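Long-range contacts in KLLA0E03807p (Kluyveromyces lactis, PDB 3SQI), which probably binds centromeric DNA through the domain described here, part of a longer protein that serves as a platform for inner kinetochore assembly in budding yeast: residues Val186-Phe191 with Thr313-Cys318; Gln192-Cys197 with Glu385-Leu390; Pro319-His324 with Leu340-Leu345. All blocks are in the same frame, centred on the assembly; numbering follows the deposited sequence.

Interaction 1. Residues Val186-Phe191 with Thr313-Cys318; sequences VLVPNF and TKLQPC
V188 fits into the angle between T313 and L315 where the chain leaves strand 185-187, an outer strand of a three-stranded antiparallel sheet. This small sheet in a mainly helical domain is consistent with a tyrosine-recombinase-like fold. The touching backbones run 86° apart, so side chains rather than paired main chains make the contact. V188 CG1 lies 3.5 Å from T313 CG2, and L315 CD2 reaches both V188 methyls, nearest CG2 at 3.5 Å, the side chains of L315 and V188 crossing at about a right angle. The side chain of N311 also hydrogen-bonds V186 O and V188 N. T313 is set with OG1 opposite its own backbone N (chi1 -178°), which turns its methyl to V188 and its hydroxyl to N190. The two polar side chains slide past each other in opposite directions; T313 OG1 to N190 OD1 is a weak bond of 3.4 Å, its proton also within reach of K314 O. The firmer partner of OD1 is the backbone N of Q192, closing an Asx turn. Replacing N190 with a leucine would probably leave the Q192 N-H without this acceptor and the turn freer to open. Farther along, the F191 ring turns an edge to the end of Q316, with ring and amide planes 89° apart. T313 CG2 also lies 3.8 Å from P189 O.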
loop_
_atom_site.group_PDB
_atom_site.type_symbol
_atom_site.label_atom_id
_atom_site.label_comp_id
_atom_site.label_asym_id
_atom_site.label_seq_id
_atom_site.Cartn_x
_atom_site.Cartn_y
_atom_site.Cartn_z
ATOM N N VAL A 186 3.954 -2.058 -3.515
ATOM C CA VAL A 186 4.231 -2.754 -2.253
ATOM C C VAL A 186 3.308 -2.311 -1.103
ATOM O O VAL A 186 3.271 -1.131 -0.743
ATOM C CB VAL A 186 5.689 -2.530 -1.803
ATOM C CG1 VAL A 186 5.903 -3.049 -0.370
ATOM C CG2 VAL A 186 6.673 -3.160 -2.801
ATOM N N LEU A 187 2.589 -3.263 -0.511
ATOM C CA LEU A 187 1.709 -2.992 0.631
ATOM C C LEU A 187 2.341 -3.404 1.959
ATOM O O LEU A 187 3.047 -4.405 2.036
ATOM C CB LEU A 187 0.360 -3.696 0.466
ATOM C CG LEU A 187 -0.620 -3.131 -0.564
ATOM C CD1 LEU A 187 -1.995 -3.713 -0.322
ATOM C CD2 LEU A 187 -0.684 -1.609 -0.488
ATOM N N VAL A 188 2.077 -2.627 3.003
ATOM C CA VAL A 188 2.698 -2.857 4.300
ATOM C C VAL A 188 1.661 -2.711 5.416
ATOM O O VAL A 188 0.804 -1.820 5.375
ATOM C CB VAL A 188 3.874 -1.874 4.515
ATOM C CG1 VAL A 188 4.199 -1.717 5.996
ATOM C CG2 VAL A 188 5.095 -2.339 3.735
ATOM N N PRO A 189 1.728 -3.598 6.420
ATOM C CA PRO A 189 0.745 -3.572 7.506
ATOM C C PRO A 189 0.887 -2.348 8.407
ATOM O O PRO A 189 1.987 -2.046 8.864
ATOM C CB PRO A 189 1.074 -4.848 8.292
ATOM C CG PRO A 189 2.527 -5.067 8.057
ATOM C CD PRO A 189 2.734 -4.657 6.617
ATOM N N ASN A 190 -0.217 -1.660 8.677
ATOM C CA ASN A 190 -0.197 -0.639 9.709
ATOM C C ASN A 190 -0.673 -1.276 10.999
ATOM O O ASN A 190 -1.846 -1.632 11.126
ATOM C CB ASN A 190 -1.092 0.546 9.347
ATOM C CG ASN A 190 -0.744 1.801 10.138
ATOM O OD1 ASN A 190 0.080 1.758 11.058
ATOM N ND2 ASN A 190 -1.369 2.924 9.784
ATOM N N PHE A 191 0.244 -1.438 11.945
ATOM C CA PHE A 191 -0.104 -2.016 13.237
ATOM C C PHE A 191 -0.526 -0.907 14.186
ATOM O O PHE A 191 -1.091 -1.162 15.251
ATOM C CB PHE A 191 1.075 -2.803 13.831
ATOM C CG PHE A 191 1.530 -3.964 12.981
ATOM C CD1 PHE A 191 0.806 -5.146 12.952
ATOM C CD2 PHE A 191 2.684 -3.874 12.216
ATOM C CE1 PHE A 191 1.222 -6.215 12.170
ATOM C CE2 PHE A 191 3.106 -4.936 11.430
ATOM C CZ PHE A 191 2.373 -6.109 11.410
ATOM N N THR A 313 3.448 4.299 6.963
ATOM C CA THR A 313 3.755 3.618 8.222
ATOM C C THR A 313 5.209 3.202 8.225
ATOM O O THR A 313 5.768 2.938 7.164
ATOM C CB THR A 313 2.859 2.369 8.466
ATOM O OG1 THR A 313 3.185 1.778 9.734
ATOM C CG2 THR A 313 3.036 1.340 7.364
ATOM N N LYS A 314 5.831 3.174 9.400
ATOM C CA LYS A 314 7.205 2.701 9.488
ATOM C C LYS A 314 7.240 1.213 9.151
ATOM O O LYS A 314 6.258 0.502 9.369
ATOM C CB LYS A 314 7.787 2.946 10.881
ATOM C CG LYS A 314 7.655 4.373 11.376
ATOM C CD LYS A 314 8.301 5.363 10.419
ATOM C CE LYS A 314 9.815 5.375 10.559
ATOM N NZ LYS A 314 10.447 6.430 9.714
ATOM N N LEU A 315 8.360 0.751 8.607
ATOM C CA LEU A 315 8.521 -0.660 8.270
ATOM C C LEU A 315 8.833 -1.497 9.502
ATOM O O LEU A 315 9.750 -1.185 10.263
ATOM C CB LEU A 315 9.628 -0.846 7.234
ATOM C CG LEU A 315 9.193 -0.644 5.788
ATOM C CD1 LEU A 315 10.286 -1.120 4.857
ATOM C CD2 LEU A 315 7.905 -1.404 5.539
ATOM N N GLN A 316 8.076 -2.569 9.691
ATOM C CA GLN A 316 8.248 -3.403 10.867
ATOM C C GLN A 316 8.271 -4.877 10.518
ATOM O O GLN A 316 7.634 -5.308 9.555
ATOM C CB GLN A 316 7.149 -3.119 11.884
ATOM C CG GLN A 316 7.338 -1.809 12.610
ATOM C CD GLN A 316 6.022 -1.175 12.999
ATOM O OE1 GLN A 316 5.281 -0.681 12.147
ATOM N NE2 GLN A 316 5.720 -1.187 14.293
ATOM N N PRO A 317 9.018 -5.657 11.307
ATOM C CA PRO A 317 9.107 -7.109 11.141
ATOM C C PRO A 317 7.771 -7.757 11.453
ATOM O O PRO A 317 6.986 -7.220 12.242
ATOM C CB PRO A 317 10.149 -7.520 12.187
ATOM C CG PRO A 317 10.110 -6.438 13.209
ATOM C CD PRO A 317 9.810 -5.176 12.451
ATOM N N CYS A 318 7.517 -8.901 10.828
ATOM C CA CYS A 318 6.273 -9.636 11.025
ATOM C C CYS A 318 6.201 -10.251 12.424
ATOM O O CYS A 318 7.050 -11.066 12.793
ATOM C CB CYS A 318 6.154 -10.731 9.968
ATOM S SG CYS A 318 4.496 -11.358 9.741
#

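Interaction 2. Residues Gln192-Cys197 with Glu385-Leu390; sequences QSPFTC and ESQEHL
F195 meets both L390 and Q387, and these three buried side chains form the close part of a small contact that covers 200 Å² in all. CD1 of L390 sits 3.7 Å from ring atom CD2 of F195 and 4.0 Å from its CB, the two side chains crossing obliquely. Q387 arrives at the ring's edge: its OE1 lies in the ring plane, 3.1 Å from F195 CD2, and the amide is turned only 25° from the ring. A bend in the Q387 chain (chi2 -83°) carries the amide there from the N-cap position of helix 388-391. The ring also meets W118 of helix 107-118 edge-to-face; W118 NE1 and Q144 NE2 hydrogen-bond F195 O. Packing thins toward Q192, an exposed residue that brings its carbonyl rather than its side chain near Q387: Q192 O is 3.5 Å from Q387 NE2. At S193 the approach is no closer than 4.2 Å, from OG to L390 CD1, and that hydroxyl is hydrogen-bonded to T196 within its own turn. C197 then takes the N-cap position of helix 198-210, so the contact joins the starts of two helices. With no clear hydrogen bond across it, the contact probably relies mainly on apolar packing, while the nearly coplanar placement of the Q387 oxygen at the ring edge is consistent with a weak C-H...O attraction.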
loop_
_atom_site.group_PDB
_atom_site.type_symbol
_atom_site.label_atom_id
_atom_site.label_comp_id
_atom_site.label_asym_id
_atom_site.label_seq_id
_atom_site.Cartn_x
_atom_site.Cartn_y
_atom_site.Cartn_z
ATOM N N GLN A 192 -0.255 0.328 13.788
ATOM C CA GLN A 192 -0.639 1.487 14.579
ATOM C C GLN A 192 -2.127 1.779 14.396
ATOM O O GLN A 192 -2.789 2.272 15.309
ATOM C CB GLN A 192 0.190 2.704 14.164
ATOM C CG GLN A 192 1.674 2.581 14.464
ATOM C CD GLN A 192 1.997 2.872 15.916
ATOM O OE1 GLN A 192 1.396 3.752 16.532
ATOM N NE2 GLN A 192 2.947 2.130 16.472
ATOM N N SER A 193 -2.641 1.475 13.205
ATOM C CA SER A 193 -4.026 1.755 12.851
ATOM C C SER A 193 -4.605 0.624 12.000
ATOM O O SER A 193 -4.770 0.758 10.787
ATOM C CB SER A 193 -4.117 3.089 12.107
ATOM O OG SER A 193 -5.463 3.521 11.967
ATOM N N PRO A 194 -4.921 -0.503 12.645
ATOM C CA PRO A 194 -5.403 -1.703 11.948
ATOM C C PRO A 194 -6.568 -1.422 11.004
ATOM O O PRO A 194 -6.625 -1.976 9.903
ATOM C CB PRO A 194 -5.857 -2.608 13.093
ATOM C CG PRO A 194 -4.982 -2.213 14.243
ATOM C CD PRO A 194 -4.743 -0.725 14.091
ATOM N N PHE A 195 -7.483 -0.559 11.426
ATOM C CA PHE A 195 -8.694 -0.322 10.647
ATOM C C PHE A 195 -8.370 0.284 9.299
ATOM O O PHE A 195 -8.910 -0.138 8.277
ATOM C CB PHE A 195 -9.672 0.548 11.427
ATOM C CG PHE A 195 -10.127 -0.084 12.705
ATOM C CD1 PHE A 195 -11.071 -1.102 12.691
ATOM C CD2 PHE A 195 -9.591 0.311 13.919
ATOM C CE1 PHE A 195 -11.486 -1.702 13.872
ATOM C CE2 PHE A 195 -10.002 -0.284 15.103
ATOM C CZ PHE A 195 -10.951 -1.292 15.080
ATOM N N THR A 196 -7.456 1.248 9.310
ATOM C CA THR A 196 -7.009 1.916 8.094
ATOM C C THR A 196 -5.898 1.119 7.409
ATOM O O THR A 196 -5.296 1.583 6.435
ATOM C CB THR A 196 -6.533 3.346 8.378
ATOM O OG1 THR A 196 -5.582 3.330 9.446
ATOM C CG2 THR A 196 -7.705 4.219 8.785
ATOM N N CYS A 197 -5.605 -0.064 7.950
ATOM C CA CYS A 197 -4.679 -0.998 7.307
ATOM C C CYS A 197 -5.385 -1.906 6.296
ATOM O O CYS A 197 -6.341 -2.601 6.638
ATOM C CB CYS A 197 -3.937 -1.840 8.341
ATOM S SG CYS A 197 -2.939 -3.133 7.579
ATOM N N GLU A 385 -7.706 3.916 24.411
ATOM C CA GLU A 385 -7.731 5.375 24.335
ATOM C C GLU A 385 -7.046 5.898 23.075
ATOM O O GLU A 385 -7.125 7.084 22.757
ATOM C CB GLU A 385 -7.110 5.987 25.594
ATOM C CG GLU A 385 -7.882 5.685 26.878
ATOM C CD GLU A 385 -9.076 6.603 27.079
ATOM O OE1 GLU A 385 -8.951 7.811 26.784
ATOM O OE2 GLU A 385 -10.138 6.120 27.534
ATOM N N SER A 386 -6.371 5.000 22.366
ATOM C CA SER A 386 -5.706 5.335 21.112
ATOM C C SER A 386 -6.697 5.589 19.971
ATOM O O SER A 386 -6.585 6.584 19.247
ATOM C CB SER A 386 -4.717 4.224 20.728
ATOM O OG SER A 386 -5.296 2.939 20.907
ATOM N N GLN A 387 -7.676 4.700 19.829
ATOM C CA GLN A 387 -8.571 4.718 18.673
ATOM C C GLN A 387 -9.827 5.582 18.869
ATOM O O GLN A 387 -10.714 5.602 18.016
ATOM C CB GLN A 387 -8.951 3.293 18.256
ATOM C CG GLN A 387 -7.759 2.342 18.085
ATOM C CD GLN A 387 -7.074 2.440 16.721
ATOM O OE1 GLN A 387 -7.594 1.960 15.710
ATOM N NE2 GLN A 387 -5.888 3.041 16.699
ATOM N N GLU A 388 -9.900 6.293 19.990
ATOM C CA GLU A 388 -11.016 7.198 20.237
ATOM C C GLU A 388 -11.311 8.022 18.994
ATOM O O GLU A 388 -12.338 7.842 18.330
ATOM C CB GLU A 388 -10.665 8.160 21.373
ATOM C CG GLU A 388 -11.468 7.968 22.638
ATOM C CD GLU A 388 -11.138 6.664 23.330
ATOM O OE1 GLU A 388 -10.165 6.003 22.908
ATOM O OE2 GLU A 388 -11.851 6.299 24.291
ATOM N N HIS A 389 -10.376 8.913 18.678
ATOM C CA HIS A 389 -10.547 9.901 17.624
ATOM C C HIS A 389 -11.067 9.253 16.351
ATOM O O HIS A 389 -11.996 9.757 15.720
ATOM C CB HIS A 389 -9.216 10.610 17.369
ATOM C CG HIS A 389 -8.445 10.900 18.618
ATOM N ND1 HIS A 389 -7.728 9.935 19.293
ATOM C CD2 HIS A 389 -8.297 12.044 19.332
ATOM C CE1 HIS A 389 -7.162 10.471 20.359
ATOM N NE2 HIS A 389 -7.493 11.750 20.405
ATOM N N LEU A 390 -10.473 8.125 15.987
ATOM C CA LEU A 390 -10.941 7.357 14.844
ATOM C C LEU A 390 -12.440 7.081 14.979
ATOM O O LEU A 390 -13.224 7.418 14.090
ATOM C CB LEU A 390 -10.163 6.042 14.743
ATOM C CG LEU A 390 -10.091 5.339 13.384
ATOM C CD1 LEU A 390 -9.386 3.990 13.499
ATOM C CD2 LEU A 390 -11.478 5.155 12.801
#

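Interaction 3. Residues Pro319-His324 with Leu340-Leu345; sequences PQVHVH and LLNSVL
The amide of N342 has a neighbour on each side of its plane: CG2 of V321 stands off one face, 3.7 Å from ND2, and the imidazole of H324 lies toward the other, its CD2 3.8 Å from the same nitrogen. Ring and amide are turned 18° from one another, although the side chains cross at about a right angle and the approach to the ring is oblique. N342 CG, anti to the backbone N (chi1 -174°), carries the amide out to the 319-324 connection. At the amide edge, ND2 donates to V323 O over 3.0 Å with an N-H...O angle of 161°; the acceptor lies close to the amide plane, whereas the donor is tilted from the plane of the V323 carbonyl. OD1 accepts the backbone N of L325, so the oxygen and one N-H of this buried amide are each bonded to main chain. What results is a largely extended connection that crosses over helix 332-355, in a mainly helical domain whose fold is probably related to the tyrosine recombinases. One residue on, S343 makes the second polar link: its OG donates to P319 O over 3.0 Å, meeting the carbonyl almost head-on. V321 fills the space between the two links, its CG2 3.6 Å from S343 OG, and also packs on V346 and T347. Elsewhere L341 touches M202 and Y206 of helix 198-210.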
loop_
_atom_site.group_PDB
_atom_site.type_symbol
_atom_site.label_atom_id
_atom_site.label_comp_id
_atom_site.label_asym_id
_atom_site.label_seq_id
_atom_site.Cartn_x
_atom_site.Cartn_y
_atom_site.Cartn_z
ATOM N N PRO A 319 5.186 -9.858 13.210
ATOM C CA PRO A 319 4.990 -10.378 14.572
ATOM C C PRO A 319 4.603 -11.863 14.575
ATOM O O PRO A 319 3.740 -12.281 13.806
ATOM C CB PRO A 319 3.836 -9.521 15.104
ATOM C CG PRO A 319 3.068 -9.148 13.876
ATOM C CD PRO A 319 4.103 -8.947 12.802
ATOM N N GLN A 320 5.233 -12.657 15.430
ATOM C CA GLN A 320 4.955 -14.092 15.434
ATOM C C GLN A 320 3.802 -14.485 16.362
ATOM O O GLN A 320 3.866 -14.287 17.577
ATOM C CB GLN A 320 6.223 -14.898 15.744
ATOM C CG GLN A 320 7.254 -14.888 14.618
ATOM C CD GLN A 320 6.660 -15.265 13.264
ATOM O OE1 GLN A 320 5.484 -15.623 13.159
ATOM N NE2 GLN A 320 7.477 -15.178 12.218
ATOM N N VAL A 321 2.750 -15.042 15.769
ATOM C CA VAL A 321 1.576 -15.491 16.508
ATOM C C VAL A 321 1.523 -17.013 16.600
ATOM O O VAL A 321 1.973 -17.709 15.692
ATOM C CB VAL A 321 0.300 -15.030 15.825
ATOM C CG1 VAL A 321 0.215 -13.520 15.869
ATOM C CG2 VAL A 321 0.258 -15.565 14.392
ATOM N N HIS A 322 0.984 -17.535 17.695
ATOM C CA HIS A 322 0.875 -18.984 17.845
ATOM C C HIS A 322 -0.497 -19.561 17.485
ATOM O O HIS A 322 -0.720 -20.766 17.623
ATOM C CB HIS A 322 1.325 -19.428 19.240
ATOM C CG HIS A 322 2.732 -19.041 19.556
ATOM N ND1 HIS A 322 3.139 -17.727 19.641
ATOM C CD2 HIS A 322 3.837 -19.792 19.778
ATOM C CE1 HIS A 322 4.430 -17.684 19.914
ATOM N NE2 HIS A 322 4.877 -18.924 20.003
ATOM N N VAL A 323 -1.405 -18.708 17.027
ATOM C CA VAL A 323 -2.753 -19.131 16.666
ATOM C C VAL A 323 -2.974 -19.105 15.159
ATOM O O VAL A 323 -2.646 -18.120 14.495
ATOM C CB VAL A 323 -3.795 -18.201 17.300
ATOM C CG1 VAL A 323 -5.152 -18.401 16.650
ATOM C CG2 VAL A 323 -3.847 -18.415 18.802
ATOM N N HIS A 324 -3.544 -20.169 14.608
ATOM C CA HIS A 324 -3.763 -20.194 13.168
ATOM C C HIS A 324 -5.231 -20.220 12.757
ATOM O O HIS A 324 -5.911 -21.237 12.873
ATOM C CB HIS A 324 -2.993 -21.359 12.556
ATOM C CG HIS A 324 -1.542 -21.353 12.909
ATOM N ND1 HIS A 324 -1.080 -21.716 14.154
ATOM C CD2 HIS A 324 -0.449 -20.985 12.196
ATOM C CE1 HIS A 324 0.236 -21.602 14.187
ATOM N NE2 HIS A 324 0.642 -21.157 13.010
ATOM N N LEU A 340 1.330 -14.274 6.464
ATOM C CA LEU A 340 1.361 -12.848 6.740
ATOM C C LEU A 340 -0.037 -12.396 7.156
ATOM O O LEU A 340 -0.227 -11.765 8.212
ATOM C CB LEU A 340 1.816 -12.070 5.511
ATOM C CG LEU A 340 1.717 -10.556 5.697
ATOM C CD1 LEU A 340 2.856 -10.031 6.569
ATOM C CD2 LEU A 340 1.731 -9.882 4.358
ATOM N N LEU A 341 -1.013 -12.722 6.314
ATOM C CA LEU A 341 -2.402 -12.425 6.618
ATOM C C LEU A 341 -2.772 -12.951 8.009
ATOM O O LEU A 341 -3.429 -12.273 8.797
ATOM C CB LEU A 341 -3.322 -13.034 5.562
ATOM C CG LEU A 341 -3.356 -12.331 4.214
ATOM C CD1 LEU A 341 -4.552 -12.824 3.386
ATOM C CD2 LEU A 341 -3.457 -10.840 4.442
ATOM N N ASN A 342 -2.341 -14.164 8.316
ATOM C CA ASN A 342 -2.640 -14.735 9.616
ATOM C C ASN A 342 -2.099 -13.866 10.743
ATOM O O ASN A 342 -2.815 -13.559 11.682
ATOM C CB ASN A 342 -2.092 -16.155 9.755
ATOM C CG ASN A 342 -2.514 -16.798 11.045
ATOM O OD1 ASN A 342 -3.692 -16.770 11.398
ATOM N ND2 ASN A 342 -1.558 -17.360 11.777
ATOM N N SER A 343 -0.832 -13.471 10.649
ATOM C CA SER A 343 -0.225 -12.660 11.701
ATOM C C SER A 343 -0.908 -11.298 11.866
ATOM O O SER A 343 -1.158 -10.863 12.990
ATOM C CB SER A 343 1.274 -12.497 11.473
ATOM O OG SER A 343 1.952 -13.698 11.791
ATOM N N VAL A 344 -1.225 -10.622 10.765
ATOM C CA VAL A 344 -1.909 -9.338 10.908
ATOM C C VAL A 344 -3.278 -9.537 11.551
ATOM O O VAL A 344 -3.636 -8.854 12.524
ATOM C CB VAL A 344 -2.084 -8.600 9.575
ATOM C CG1 VAL A 344 -2.569 -7.182 9.836
ATOM C CG2 VAL A 344 -0.778 -8.568 8.817
ATOM N N LEU A 345 -4.031 -10.487 11.006
ATOM C CA LEU A 345 -5.386 -10.762 11.465
ATOM C C LEU A 345 -5.372 -11.031 12.954
ATOM O O LEU A 345 -6.044 -10.352 13.725
ATOM C CB LEU A 345 -5.954 -11.980 10.740
ATOM C CG LEU A 345 -7.446 -12.258 10.914
ATOM C CD1 LEU A 345 -8.278 -11.287 10.068
ATOM C CD2 LEU A 345 -7.770 -13.705 10.542
#

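All three contacts are parts of one continuous region. Interactions 1 and 2, with centres 15 Å apart, follow each other along residues 186-197 and touch where C197 SG lies 3.3 Å from N190 N. Interactions 1 and 3, about 14 Å between centres, share the continuous run 313-324; the F191 ring meets P319 there (CZ to CD 3.6 Å), and C318 SG packs on S343 CB at 3.8 Å. Interactions 2 and 3 do not touch: their nearest atoms are about 5 Å apart, yet P194 and F195 of interaction 2 pack on the same helix 332-355 that supplies residues 340-345 to interaction 3. Each contact's nearest atom remains about 21 Å from the bound nucleic acid.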